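Local coordinates for AT5G66160 protein (Arabidopsis thaliana, PDB 7BVW) that probably sorts cargo to the protein storage vacuole as a membrane receptor, its zinc-binding RING-H2 domain, the part described here, acting as an E3 ubiquitin ligase, at residues A[49-54]-A[67-72]. Numbering follows the deposited sequence.
Sequences CQHAFH and TSCPVC. With ZN (zinc ion), chain D; ZN (zinc ion), chain C.
Cys49 and His51 reach one zinc ion from the 49-54 side, and Cys69 and Cys72, a CxxC pair, complete its shell from 67-72. The His51 side chain starts with CB, 4.1 Å from Cys69 SG. With CG anti to the carbonyl carbon (chi1 -64°) the ring swings to this zinc, and chi2 of 116° turns His51 ND1 onto it at 2.0 Å. His51 CE1 lies 3.5 Å from Cys72 CB, with Cys72 SG at the ring edge, in plane; His51 NE2 passes 4.0 Å from Val71 CG1, which covers one face in a CH-pi contact. Cys69 SG, 2.3 Å from the zinc, accepts hydrogen bonds from the backbone N of Val71 (3.3 Å, 160°) and, long but nearly straight, of Cys72, so the turn wraps round its own ligand. Beside the site, Phe53 turns its ring edge to the same sulfur; its CE2 meets Val71 CG2 at 3.6 Å and its CZ abuts Pro70 CG. Ile58 of helix 55-65 touches Phe53 and Pro70. Were Phe53 replaced by alanine, Val71 CG2 and Pro70 CG would probably lose the ring they pack on, opening a gap beside Cys69. His54, next in the strand, binds a second zinc with Cys31, Cys34 and Cys57; the two sites interleave along the chain in the RING cross-brace. Metal bonds thus join the segments, while the NH groups directed at Cys69 SG probably temper its thiolate charge.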
# COMPACT_ATOMS: atom_id res chain seq x y z
N CYS A 49 4.39 8.01 -1.03
CA CYS A 49 3.63 9.19 -0.63
C CYS A 49 3.26 9.18 0.84
O CYS A 49 2.57 10.11 1.29
CB CYS A 49 2.37 9.31 -1.49
SG CYS A 49 1.39 7.79 -1.52
N GLN A 50 3.68 8.16 1.59
CA GLN A 50 3.52 8.01 3.04
C GLN A 50 2.14 7.50 3.44
O GLN A 50 1.74 7.67 4.59
CB GLN A 50 3.82 9.31 3.80
CG GLN A 50 5.21 9.87 3.56
CD GLN A 50 6.30 8.87 3.88
OE1 GLN A 50 6.58 8.59 5.04
NE2 GLN A 50 6.92 8.33 2.84
N HIS A 51 1.42 6.85 2.54
CA HIS A 51 0.16 6.19 2.87
C HIS A 51 0.37 4.68 2.91
O HIS A 51 1.02 4.11 2.02
CB HIS A 51 -0.94 6.53 1.86
CG HIS A 51 -1.32 7.98 1.85
ND1 HIS A 51 -1.11 8.80 0.76
CD2 HIS A 51 -1.88 8.77 2.80
CE1 HIS A 51 -1.54 10.02 1.03
NE2 HIS A 51 -2.01 10.02 2.27
N ALA A 52 -0.20 4.04 3.93
CA ALA A 52 -0.05 2.61 4.12
C ALA A 52 -1.39 1.90 3.93
O ALA A 52 -2.46 2.48 4.13
CB ALA A 52 0.52 2.29 5.50
N PHE A 53 -1.31 0.63 3.55
CA PHE A 53 -2.50 -0.17 3.29
C PHE A 53 -2.23 -1.60 3.71
O PHE A 53 -1.09 -1.99 3.97
CB PHE A 53 -2.90 -0.14 1.81
CG PHE A 53 -3.00 1.23 1.22
CD1 PHE A 53 -1.88 1.86 0.70
CD2 PHE A 53 -4.22 1.89 1.17
CE1 PHE A 53 -1.98 3.13 0.15
CE2 PHE A 53 -4.31 3.16 0.62
CZ PHE A 53 -3.19 3.78 0.11
N HIS A 54 -3.30 -2.39 3.78
CA HIS A 54 -3.16 -3.84 3.77
C HIS A 54 -2.31 -4.25 2.58
O HIS A 54 -2.51 -3.76 1.46
CB HIS A 54 -4.54 -4.51 3.70
CG HIS A 54 -5.25 -4.58 5.01
ND1 HIS A 54 -6.61 -4.35 5.14
CD2 HIS A 54 -4.81 -4.88 6.26
CE1 HIS A 54 -6.96 -4.49 6.40
NE2 HIS A 54 -5.89 -4.81 7.10
N THR A 67 -2.09 2.76 -11.25
CA THR A 67 -0.65 3.00 -11.17
C THR A 67 -0.33 4.15 -10.22
O THR A 67 0.71 4.80 -10.34
CB THR A 67 -0.07 3.27 -12.55
OG1 THR A 67 1.33 3.53 -12.45
CG2 THR A 67 -0.76 4.48 -13.18
N SER A 68 -1.23 4.43 -9.28
CA SER A 68 -1.05 5.54 -8.36
C SER A 68 -1.63 5.16 -7.01
O SER A 68 -2.34 4.16 -6.87
CB SER A 68 -1.70 6.82 -8.90
OG SER A 68 -3.11 6.71 -8.90
N CYS A 69 -1.33 5.98 -6.01
CA CYS A 69 -1.90 5.78 -4.69
C CYS A 69 -3.41 6.02 -4.73
O CYS A 69 -3.85 7.06 -5.21
CB CYS A 69 -1.24 6.72 -3.68
SG CYS A 69 -2.05 6.74 -2.07
N PRO A 70 -4.22 5.07 -4.24
CA PRO A 70 -5.68 5.27 -4.28
C PRO A 70 -6.20 6.34 -3.32
O PRO A 70 -7.41 6.62 -3.33
CB PRO A 70 -6.23 3.89 -3.90
CG PRO A 70 -5.13 3.25 -3.12
CD PRO A 70 -3.85 3.75 -3.72
N VAL A 71 -5.34 6.96 -2.51
CA VAL A 71 -5.78 7.99 -1.57
C VAL A 71 -5.45 9.37 -2.12
O VAL A 71 -6.33 10.22 -2.26
CB VAL A 71 -5.16 7.79 -0.18
CG1 VAL A 71 -5.53 8.95 0.73
CG2 VAL A 71 -5.61 6.46 0.41
N CYS A 72 -4.17 9.60 -2.44
CA CYS A 72 -3.71 10.90 -2.89
C CYS A 72 -3.36 10.95 -4.37
O CYS A 72 -2.96 12.01 -4.86
CB CYS A 72 -2.50 11.35 -2.06
SG CYS A 72 -0.97 10.47 -2.42
ZN ZN D . -0.76 8.49 -1.21
ZN ZN C . -7.40 -3.39 3.22